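Local coordinates for putative dienelactone hydrolase (Klebsiella pneumoniae subsp. pneumoniae MGH 78578, PDB 3F67), which probably acts as a hydrolase of the dienelactone hydrolase family, an alpha/beta-hydrolase whose natural substrate is not established, at residues P31-I41 and D113-W124; A133-A144 and I164-L175. One frame throughout, in Å; residues are numbered along the deposited sequence. Where two conformers were deposited one is given.

Contact 1. Residues P31-I41 and D113-W124; sequences PLPIVIVVQEI and DAHRLLITGFCW
Val38 and Gly121 face each other across two parallel strands, and the bare glycine is the hollow into which the valine settles, with Val38 CB 3.9 Å from Gly121 CA. The valine then forks: chi1 of -167° turns CG1 away from the backbone N and on to Trp124 CZ3 at 3.7 Å, while CG2 meets Ile119 CD1 at 3.7 Å. Gln39 continues the wall beside the indole, its O lying at the ring edge in plane, 3.4 Å from Trp124 CE3. Farther back on this face, Leu117 CD1 is a bump that touches both Ile34 CG2 (3.8 Å) and Ile36 CD1 (3.9 Å). The other face carries Val35, whose CG1 abuts Thr120 CG2 and whose CG2 abuts Leu118 CD1. At the strand entrance the Arg116 guanidinium lays one face over the Pro33 ring, 3.7 Å from NH1 to CD; a water in the guanidinium plane ties NH1 to Pro31 O and Asp113 OD2, and NE pairs with the terminal carboxylate of Tyr241. Between the two faces runs a regular parallel ladder, from Ile34 N to Arg116 O through to Phe122 N and Val38 O. Cys123, at the N-cap of helix 124-133 with a positive phi of 65°, occupies the sharp strand-to-helix turn expected of a nucleophile elbow. Glu40 CG packs against Phe122 CB, and its carboxylate forms a salt bridge with Arg219. Helix 93-108 covers the Ile34, Ile36 and Leu117 face, helix 46-57 covers the Val35 and Val37 face, and strands 61-65 and 141-145 flank the pair in the sheet.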
loop_
_atom_site.group_PDB
_atom_site.type_symbol
_atom_site.label_atom_id
_atom_site.label_comp_id
_atom_site.label_asym_id
_atom_site.label_seq_id
_atom_site.Cartn_x
_atom_site.Cartn_y
_atom_site.Cartn_z
ATOM N N PRO A 31 -18.351 -13.727 2.736
ATOM C CA PRO A 31 -17.014 -13.296 2.321
ATOM C C PRO A 31 -16.887 -11.775 2.331
ATOM O O PRO A 31 -17.820 -11.066 1.882
ATOM C CB PRO A 31 -16.914 -13.823 0.889
ATOM C CG PRO A 31 -17.844 -15.025 0.880
ATOM C CD PRO A 31 -19.024 -14.523 1.691
ATOM N N LEU A 32 -15.737 -11.282 2.792
ATOM C CA LEU A 32 -15.526 -9.846 3.019
ATOM C C LEU A 32 -14.739 -9.223 1.893
ATOM O O LEU A 32 -13.887 -9.893 1.304
ATOM C CB LEU A 32 -14.729 -9.645 4.330
ATOM C CG LEU A 32 -15.518 -10.054 5.598
ATOM C CD1 LEU A 32 -14.485 -10.217 6.725
ATOM C CD2 LEU A 32 -16.505 -8.940 5.890
ATOM N N PRO A 33 -14.972 -7.928 1.619
ATOM C CA PRO A 33 -14.004 -7.220 0.752
ATOM C C PRO A 33 -12.632 -7.212 1.453
ATOM O O PRO A 33 -12.557 -7.087 2.723
ATOM C CB PRO A 33 -14.586 -5.779 0.662
ATOM C CG PRO A 33 -15.436 -5.642 1.942
ATOM C CD PRO A 33 -15.924 -7.010 2.325
ATOM N N ILE A 34 -11.559 -7.335 0.670
ATOM C CA ILE A 34 -10.211 -7.485 1.214
ATOM C C ILE A 34 -9.439 -6.208 0.952
ATOM O O ILE A 34 -9.435 -5.736 -0.193
ATOM C CB ILE A 34 -9.470 -8.619 0.452
ATOM C CG1 ILE A 34 -10.250 -9.954 0.583
ATOM C CG2 ILE A 34 -7.986 -8.712 0.888
ATOM C CD1 ILE A 34 -9.957 -10.901 -0.554
ATOM N N VAL A 35 -8.767 -5.666 1.977
ATOM C CA VAL A 35 -7.794 -4.600 1.704
ATOM C C VAL A 35 -6.407 -5.123 2.099
ATOM O O VAL A 35 -6.120 -5.321 3.300
ATOM C CB VAL A 35 -8.106 -3.266 2.451
ATOM C CG1 VAL A 35 -7.020 -2.198 2.114
ATOM C CG2 VAL A 35 -9.507 -2.762 2.094
ATOM N N ILE A 36 -5.550 -5.309 1.106
ATOM C CA ILE A 36 -4.125 -5.594 1.432
ATOM C C ILE A 36 -3.505 -4.244 1.827
ATOM O O ILE A 36 -3.727 -3.244 1.140
ATOM C CB ILE A 36 -3.454 -6.142 0.230
ATOM C CG1 ILE A 36 -4.078 -7.520 -0.153
ATOM C CG2 ILE A 36 -1.924 -6.303 0.483
ATOM C CD1 ILE A 36 -3.421 -8.101 -1.416
ATOM N N VAL A 37 -2.771 -4.209 2.939
ATOM C CA VAL A 37 -2.214 -2.954 3.450
ATOM C C VAL A 37 -0.696 -3.071 3.296
ATOM O O VAL A 37 -0.075 -3.995 3.881
ATOM C CB VAL A 37 -2.553 -2.775 4.942
ATOM C CG1 VAL A 37 -1.868 -1.504 5.479
ATOM C CG2 VAL A 37 -4.097 -2.623 5.121
ATOM N N VAL A 38 -0.091 -2.164 2.519
ATOM C CA VAL A 38 1.363 -2.279 2.272
ATOM C C VAL A 38 2.145 -1.302 3.135
ATOM O O VAL A 38 1.933 -0.074 3.074
ATOM C CB VAL A 38 1.752 -2.028 0.805
ATOM C CG1 VAL A 38 3.235 -2.494 0.539
ATOM C CG2 VAL A 38 0.807 -2.734 -0.162
ATOM N N GLN A 39 3.048 -1.874 3.944
ATOM C CA GLN A 39 3.912 -1.144 4.897
ATOM C C GLN A 39 4.753 -0.009 4.283
ATOM O O GLN A 39 4.964 0.036 3.053
ATOM C CB GLN A 39 4.898 -2.198 5.426
ATOM C CG GLN A 39 5.693 -2.815 4.278
ATOM C CD GLN A 39 6.793 -3.746 4.790
ATOM O OE1 GLN A 39 6.512 -4.894 5.125
ATOM N NE2 GLN A 39 8.021 -3.236 4.899
ATOM N N GLU A 40 5.232 0.900 5.153
ATOM C CA GLU A 40 6.367 1.764 4.836
ATOM C C GLU A 40 7.659 0.928 4.983
ATOM O O GLU A 40 7.591 -0.321 5.119
ATOM C CB GLU A 40 6.380 2.948 5.793
ATOM C CG GLU A 40 4.987 3.662 5.888
ATOM C CD GLU A 40 5.025 4.868 6.834
ATOM O OE1 GLU A 40 5.036 4.674 8.070
ATOM O OE2 GLU A 40 4.972 6.025 6.352
ATOM N N ILE A 41 8.829 1.580 4.961
ATOM C CA ILE A 41 10.089 0.832 5.125
ATOM C C ILE A 41 10.280 0.244 6.547
ATOM O O ILE A 41 11.231 -0.506 6.790
ATOM C CB ILE A 41 11.313 1.694 4.784
ATOM C CG1 ILE A 41 11.381 2.946 5.658
ATOM C CG2 ILE A 41 11.252 2.044 3.283
ATOM C CD1 ILE A 41 12.630 3.771 5.469
ATOM N N ASP A 113 -13.448 -12.272 -0.062
ATOM C CA ASP A 113 -14.069 -12.503 -1.373
ATOM C C ASP A 113 -13.037 -12.184 -2.475
ATOM O O ASP A 113 -12.588 -11.045 -2.607
ATOM C CB ASP A 113 -15.271 -11.546 -1.504
ATOM C CG ASP A 113 -16.152 -11.819 -2.742
ATOM O OD1 ASP A 113 -15.639 -12.339 -3.769
ATOM O OD2 ASP A 113 -17.368 -11.492 -2.662
ATOM N N ALA A 114 -12.688 -13.217 -3.249
ATOM C CA ALA A 114 -11.733 -13.091 -4.367
ATOM C C ALA A 114 -12.136 -12.024 -5.364
ATOM O O ALA A 114 -11.249 -11.449 -6.010
ATOM C CB ALA A 114 -11.572 -14.397 -5.072
ATOM N N HIS A 115 -13.432 -11.721 -5.441
ATOM C CA HIS A 115 -13.935 -10.749 -6.403
ATOM C C HIS A 115 -13.969 -9.325 -5.866
ATOM O O HIS A 115 -14.486 -8.420 -6.536
ATOM C CB HIS A 115 -15.312 -11.176 -6.932
ATOM C CG HIS A 115 -15.263 -12.463 -7.701
ATOM N ND1 HIS A 115 -14.550 -12.603 -8.874
ATOM C CD2 HIS A 115 -15.858 -13.663 -7.477
ATOM C CE1 HIS A 115 -14.703 -13.836 -9.338
ATOM N NE2 HIS A 115 -15.490 -14.498 -8.510
ATOM N N ARG A 116 -13.416 -9.129 -4.664
ATOM C CA ARG A 116 -13.487 -7.805 -3.997
ATOM C C ARG A 116 -12.119 -7.468 -3.412
ATOM O O ARG A 116 -11.956 -7.079 -2.236
ATOM C CB ARG A 116 -14.584 -7.820 -2.905
ATOM C CG ARG A 116 -15.938 -8.276 -3.465
ATOM C CD ARG A 116 -17.032 -8.244 -2.371
ATOM N NE ARG A 116 -17.263 -6.851 -1.902
ATOM C CZ ARG A 116 -18.020 -6.550 -0.843
ATOM N NH1 ARG A 116 -18.604 -7.520 -0.134
ATOM N NH2 ARG A 116 -18.199 -5.259 -0.484
ATOM N N LEU A 117 -11.112 -7.546 -4.274
ATOM C CA LEU A 117 -9.739 -7.274 -3.823
ATOM C C LEU A 117 -9.361 -5.824 -4.001
ATOM O O LEU A 117 -9.482 -5.267 -5.096
ATOM C CB LEU A 117 -8.733 -8.129 -4.620
ATOM C CG LEU A 117 -7.266 -8.115 -4.154
ATOM C CD1 LEU A 117 -7.033 -8.768 -2.764
ATOM C CD2 LEU A 117 -6.365 -8.792 -5.263
ATOM N N LEU A 118 -8.828 -5.258 -2.922
ATOM C CA LEU A 118 -8.462 -3.811 -2.864
ATOM C C LEU A 118 -7.061 -3.715 -2.256
ATOM O O LEU A 118 -6.606 -4.649 -1.566
ATOM C CB LEU A 118 -9.455 -3.076 -1.974
ATOM C CG LEU A 118 -10.922 -3.189 -2.377
ATOM C CD1 LEU A 118 -11.812 -2.722 -1.232
ATOM C CD2 LEU A 118 -11.193 -2.402 -3.663
ATOM N N ILE A 119 -6.365 -2.585 -2.452
ATOM C CA ILE A 119 -5.068 -2.441 -1.815
ATOM C C ILE A 119 -4.825 -0.974 -1.470
ATOM O O ILE A 119 -5.242 -0.065 -2.210
ATOM C CB ILE A 119 -3.946 -2.981 -2.739
ATOM C CG1 ILE A 119 -2.591 -2.963 -2.046
ATOM C CG2 ILE A 119 -3.923 -2.236 -4.112
ATOM C CD1 ILE A 119 -1.483 -3.768 -2.893
ATOM N N THR A 120 -4.164 -0.745 -0.348
ATOM C CA THR A 120 -3.681 0.600 -0.028
ATOM C C THR A 120 -2.272 0.480 0.553
ATOM O O THR A 120 -1.919 -0.539 1.165
ATOM C CB THR A 120 -4.650 1.335 0.937
ATOM O OG1 THR A 120 -4.307 2.728 0.975
ATOM C CG2 THR A 120 -4.633 0.740 2.383
ATOM N N GLY A 121 -1.474 1.511 0.378
ATOM C CA GLY A 121 -0.087 1.404 0.862
ATOM C C GLY A 121 0.503 2.780 1.064
ATOM O O GLY A 121 0.033 3.746 0.470
ATOM N N PHE A 122 1.546 2.853 1.901
ATOM C CA PHE A 122 2.054 4.144 2.380
ATOM C C PHE A 122 3.538 4.238 2.116
ATOM O O PHE A 122 4.259 3.307 2.420
ATOM C CB PHE A 122 1.804 4.265 3.908
ATOM C CG PHE A 122 0.351 4.139 4.253
ATOM C CD1 PHE A 122 -0.447 5.277 4.351
ATOM C CD2 PHE A 122 -0.214 2.862 4.414
ATOM C CE1 PHE A 122 -1.868 5.149 4.628
ATOM C CE2 PHE A 122 -1.595 2.716 4.639
ATOM C CZ PHE A 122 -2.408 3.858 4.753
ATOM N N CYS A 123 3.956 5.363 1.552
ATOM C CA CYS A 123 5.364 5.657 1.412
ATOM C C CYS A 123 6.004 4.641 0.451
ATOM O O CYS A 123 5.573 4.560 -0.713
ATOM C CB CYS A 123 6.009 5.664 2.794
ATOM S SG CYS A 123 7.557 6.362 2.641
ATOM N N TRP A 124 6.983 3.851 0.908
ATOM C CA TRP A 124 7.506 2.716 0.087
ATOM C C TRP A 124 6.328 1.880 -0.470
ATOM O O TRP A 124 6.284 1.486 -1.667
ATOM C CB TRP A 124 8.440 1.830 0.945
ATOM C CG TRP A 124 8.980 0.635 0.227
ATOM C CD1 TRP A 124 10.126 0.575 -0.550
ATOM C CD2 TRP A 124 8.398 -0.657 0.196
ATOM N NE1 TRP A 124 10.294 -0.714 -1.058
ATOM C CE2 TRP A 124 9.256 -1.491 -0.584
ATOM C CE3 TRP A 124 7.258 -1.227 0.821
ATOM C CZ2 TRP A 124 8.975 -2.855 -0.803
ATOM C CZ3 TRP A 124 6.979 -2.599 0.599
ATOM C CH2 TRP A 124 7.830 -3.377 -0.201
HETATM O O HOH W 1 -18.735 -10.550 -0.648
HETATM O O HOH W 2 8.678 4.364 3.561
#

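Contact 2. Residues A133-A144 and I164-L175; sequences AAHNPQLKAAVA and IAVDLNAPVLGL
Val143 and Leu173 stand side by side on neighbouring parallel strands and point the same way, with Val143 CG2 4.1 Å from Leu173 CB. With chi1 at 179°, the other branch of the valine, CG1, is trans to the amide nitrogen and extends forward to Leu175 CD1, 3.6 Å away, where the two side chains meet at a slant. On the reverse face the groups are smaller: Val172 CG2 touches the methyls of both Ala133 (3.6 Å from its CB) and Ala142 (4.1 Å from its CB). Leu168 CD2 presses on Ala133 CB as well, so one methyl receives two branches. Ala134 CB meets Ile164 CB, and Ala170 CB nests against Leu139 CD2. Asn169 N donates to Ala133 O at 2.9 Å, joining the chain near the end of helix 124-133 to the segment that leads into strand 172-177. The ladder proper starts with Ala142 N on Pro171 O and ends with Leu175 N on Ala144 O. These strands belong to a beta-alpha-beta unit that includes the short helix 161-164. Helix 224-238 packs on Val143 and Leu173, helix 124-133 on Ala142, Ala144 and Val172, while strand 116-122 borders strand 141-145 and strand 202-207 borders strand 172-177.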
loop_
_atom_site.group_PDB
_atom_site.type_symbol
_atom_site.label_atom_id
_atom_site.label_comp_id
_atom_site.label_asym_id
_atom_site.label_seq_id
_atom_site.Cartn_x
_atom_site.Cartn_y
_atom_site.Cartn_z
ATOM N N ALA A 133 -1.241 -2.373 -8.981
ATOM C CA ALA A 133 -2.386 -2.064 -9.822
ATOM C C ALA A 133 -2.134 -2.341 -11.319
ATOM O O ALA A 133 -3.087 -2.588 -12.052
ATOM C CB ALA A 133 -2.876 -0.581 -9.605
ATOM N N ALA A 134 -0.867 -2.369 -11.747
ATOM C CA ALA A 134 -0.531 -2.771 -13.121
ATOM C C ALA A 134 -0.139 -4.250 -13.202
ATOM O O ALA A 134 0.244 -4.752 -14.273
ATOM C CB ALA A 134 0.616 -1.921 -13.650
ATOM N N HIS A 135 -0.189 -4.949 -12.078
ATOM C CA HIS A 135 0.258 -6.351 -12.051
ATOM C C HIS A 135 -0.894 -7.358 -12.001
ATOM O O HIS A 135 -0.884 -8.365 -12.721
ATOM C CB HIS A 135 1.199 -6.537 -10.857
ATOM C CG HIS A 135 1.563 -7.966 -10.578
ATOM N ND1 HIS A 135 2.587 -8.621 -11.239
ATOM C CD2 HIS A 135 1.045 -8.859 -9.698
ATOM C CE1 HIS A 135 2.679 -9.862 -10.780
ATOM N NE2 HIS A 135 1.769 -10.024 -9.830
ATOM N N ASN A 136 -1.860 -7.108 -11.119
ATOM C CA ASN A 136 -2.937 -8.086 -10.845
ATOM C C ASN A 136 -4.216 -7.644 -11.533
ATOM O O ASN A 136 -4.857 -6.701 -11.087
ATOM C CB ASN A 136 -3.170 -8.283 -9.306
ATOM C CG ASN A 136 -4.224 -9.358 -9.016
ATOM O OD1 ASN A 136 -4.910 -9.801 -9.943
ATOM N ND2 ASN A 136 -4.324 -9.819 -7.743
ATOM N N PRO A 137 -4.617 -8.344 -12.609
ATOM C CA PRO A 137 -5.800 -7.881 -13.354
ATOM C C PRO A 137 -7.117 -8.025 -12.556
ATOM O O PRO A 137 -8.129 -7.425 -12.941
ATOM C CB PRO A 137 -5.831 -8.791 -14.590
ATOM C CG PRO A 137 -5.070 -9.961 -14.240
ATOM C CD PRO A 137 -4.043 -9.568 -13.189
ATOM N N GLN A 138 -7.076 -8.823 -11.488
ATOM C CA GLN A 138 -8.240 -9.088 -10.619
ATOM C C GLN A 138 -8.467 -7.919 -9.648
ATOM O O GLN A 138 -9.554 -7.771 -9.109
ATOM C CB GLN A 138 -8.065 -10.392 -9.800
ATOM C CG GLN A 138 -8.370 -11.774 -10.478
ATOM C CD GLN A 138 -8.197 -12.993 -9.514
ATOM O OE1 GLN A 138 -9.066 -13.293 -8.681
ATOM N NE2 GLN A 138 -7.078 -13.699 -9.644
ATOM N N LEU A 139 -7.446 -7.083 -9.434
ATOM C CA LEU A 139 -7.535 -6.010 -8.426
ATOM C C LEU A 139 -8.683 -5.054 -8.794
ATOM O O LEU A 139 -8.819 -4.679 -9.950
ATOM C CB LEU A 139 -6.196 -5.266 -8.340
ATOM C CG LEU A 139 -6.208 -4.132 -7.287
ATOM C CD1 LEU A 139 -6.157 -4.698 -5.867
ATOM C CD2 LEU A 139 -4.963 -3.231 -7.606
ATOM N N LYS A 140 -9.523 -4.668 -7.828
ATOM C CA LYS A 140 -10.657 -3.790 -8.135
ATOM C C LYS A 140 -10.348 -2.306 -7.980
ATOM O O LYS A 140 -10.891 -1.492 -8.732
ATOM C CB LYS A 140 -11.851 -4.129 -7.234
ATOM C CG LYS A 140 -12.415 -5.538 -7.544
ATOM C CD LYS A 140 -12.969 -5.570 -8.984
ATOM C CE LYS A 140 -13.763 -6.846 -9.247
ATOM N NZ LYS A 140 -12.859 -8.021 -9.366
ATOM N N ALA A 141 -9.501 -1.955 -7.016
ATOM C CA ALA A 141 -9.128 -0.552 -6.844
ATOM C C ALA A 141 -7.939 -0.429 -5.918
ATOM O O ALA A 141 -7.599 -1.394 -5.186
ATOM C CB ALA A 141 -10.328 0.255 -6.272
ATOM N N ALA A 142 -7.296 0.749 -5.967
ATOM C CA ALA A 142 -6.046 0.950 -5.204
ATOM C C ALA A 142 -5.975 2.396 -4.732
ATOM O O ALA A 142 -6.439 3.311 -5.423
ATOM C CB ALA A 142 -4.794 0.650 -6.082
ATOM N N VAL A 143 -5.428 2.585 -3.538
ATOM C CA VAL A 143 -5.165 3.930 -2.977
ATOM C C VAL A 143 -3.708 3.992 -2.530
ATOM O O VAL A 143 -3.306 3.276 -1.593
ATOM C CB VAL A 143 -6.133 4.274 -1.800
ATOM C CG1 VAL A 143 -5.806 5.701 -1.217
ATOM C CG2 VAL A 143 -7.616 4.249 -2.356
ATOM N N ALA A 144 -2.927 4.864 -3.195
ATOM C CA ALA A 144 -1.465 4.949 -2.947
ATOM C C ALA A 144 -1.235 6.247 -2.178
ATOM O O ALA A 144 -1.627 7.342 -2.647
ATOM C CB ALA A 144 -0.746 4.988 -4.277
ATOM N N ILE A 164 4.539 2.308 -15.690
ATOM C CA ILE A 164 3.496 1.277 -15.732
ATOM C C ILE A 164 2.113 1.836 -15.843
ATOM O O ILE A 164 1.156 1.081 -15.920
ATOM C CB ILE A 164 3.612 0.264 -14.554
ATOM C CG1 ILE A 164 3.695 0.942 -13.177
ATOM C CG2 ILE A 164 4.879 -0.529 -14.744
ATOM C CD1 ILE A 164 2.401 1.562 -12.663
ATOM N N ALA A 165 2.009 3.173 -15.900
ATOM C CA ALA A 165 0.705 3.819 -16.015
ATOM C C ALA A 165 -0.048 3.174 -17.188
ATOM O O ALA A 165 -1.250 2.900 -17.165
ATOM C CB ALA A 165 0.870 5.364 -16.206
ATOM N N VAL A 166 0.708 2.882 -18.234
ATOM C CA VAL A 166 0.174 2.233 -19.379
ATOM C C VAL A 166 -0.512 0.864 -19.152
ATOM O O VAL A 166 -1.394 0.488 -19.920
ATOM C CB VAL A 166 1.304 2.146 -20.498
ATOM C CG1 VAL A 166 2.611 1.555 -19.931
ATOM C CG2 VAL A 166 0.792 1.400 -21.715
ATOM N N ASP A 167 -0.125 0.140 -18.092
ATOM C CA ASP A 167 -0.581 -1.248 -17.809
ATOM C C ASP A 167 -1.563 -1.297 -16.607
ATOM O O ASP A 167 -1.999 -2.359 -16.200
ATOM C CB ASP A 167 0.627 -2.158 -17.485
ATOM C CG ASP A 167 1.553 -2.360 -18.683
ATOM O OD1 ASP A 167 1.088 -2.317 -19.835
ATOM O OD2 ASP A 167 2.755 -2.561 -18.469
ATOM N N LEU A 168 -1.927 -0.136 -16.078
ATOM C CA LEU A 168 -2.883 -0.095 -14.949
ATOM C C LEU A 168 -4.221 -0.818 -15.252
ATOM O O LEU A 168 -4.823 -0.633 -16.335
ATOM C CB LEU A 168 -3.108 1.354 -14.494
ATOM C CG LEU A 168 -1.937 1.989 -13.763
ATOM C CD1 LEU A 168 -2.159 3.513 -13.641
ATOM C CD2 LEU A 168 -1.630 1.309 -12.348
ATOM N N ASN A 169 -4.644 -1.648 -14.293
ATOM C CA ASN A 169 -5.790 -2.567 -14.423
ATOM C C ASN A 169 -7.007 -2.088 -13.635
ATOM O O ASN A 169 -8.117 -2.554 -13.882
ATOM C CB ASN A 169 -5.444 -3.970 -13.885
ATOM C CG ASN A 169 -4.316 -4.641 -14.652
ATOM O OD1 ASN A 169 -3.328 -5.098 -14.069
ATOM N ND2 ASN A 169 -4.462 -4.710 -15.955
ATOM N N ALA A 170 -6.765 -1.199 -12.667
ATOM C CA ALA A 170 -7.733 -0.813 -11.627
ATOM C C ALA A 170 -7.620 0.683 -11.383
ATOM O O ALA A 170 -6.522 1.257 -11.570
ATOM C CB ALA A 170 -7.386 -1.531 -10.299
ATOM N N PRO A 171 -8.738 1.344 -10.970
ATOM C CA PRO A 171 -8.687 2.771 -10.629
ATOM C C PRO A 171 -7.779 3.029 -9.431
ATOM O O PRO A 171 -7.924 2.336 -8.399
ATOM C CB PRO A 171 -10.156 3.110 -10.246
ATOM C CG PRO A 171 -10.952 2.020 -10.850
ATOM C CD PRO A 171 -10.107 0.796 -10.855
ATOM N N VAL A 172 -6.857 3.992 -9.572
ATOM C CA VAL A 172 -5.915 4.288 -8.491
ATOM C C VAL A 172 -6.101 5.710 -8.063
ATOM O O VAL A 172 -6.095 6.616 -8.894
ATOM C CB VAL A 172 -4.438 4.143 -8.935
ATOM C CG1 VAL A 172 -3.558 4.358 -7.740
ATOM C CG2 VAL A 172 -4.172 2.735 -9.528
ATOM N N LEU A 173 -6.277 5.902 -6.763
ATOM C CA LEU A 173 -6.322 7.263 -6.165
ATOM C C LEU A 173 -4.972 7.479 -5.483
ATOM O O LEU A 173 -4.549 6.632 -4.662
ATOM C CB LEU A 173 -7.395 7.288 -5.061
ATOM C CG LEU A 173 -7.366 8.479 -4.121
ATOM C CD1 LEU A 173 -7.577 9.858 -4.872
ATOM C CD2 LEU A 173 -8.535 8.314 -3.110
ATOM N N GLY A 174 -4.294 8.590 -5.774
ATOM C CA GLY A 174 -3.052 8.898 -5.042
ATOM C C GLY A 174 -3.312 10.028 -4.056
ATOM O O GLY A 174 -4.018 10.984 -4.366
ATOM N N LEU A 175 -2.749 9.923 -2.859
ATOM C CA LEU A 175 -2.911 10.986 -1.839
ATOM C C LEU A 175 -1.505 11.504 -1.528
ATOM O O LEU A 175 -0.686 10.781 -0.951
ATOM C CB LEU A 175 -3.580 10.366 -0.579
ATOM C CG LEU A 175 -4.993 9.807 -0.870
ATOM C CD1 LEU A 175 -5.502 8.985 0.346
ATOM C CD2 LEU A 175 -6.021 10.972 -1.216
#

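Overall arrangement
Contacts 1 and 2 are successive pairings in one mixed sheet, illustrating how an alpha/beta-hydrolase core is assembled from adjacent parallel strands. Their centres lie about 12 Å apart, and strands 116-122 and 141-145 join them directly. Leu117 O and Lys140 N, 2.8 Å apart, probably form a backbone hydrogen bond; Thr120 OG1 also bonds to Val143 O at 2.8 Å, linking a side chain of contact 1 to the backbone of contact 2. Contact 1 delivers Cys123, which touches His212 and, with Asp180, fits a probable Cys-His-Asp triad. Contact 2 contributes none of these three, although Ala144 lies near the elbow without touching it.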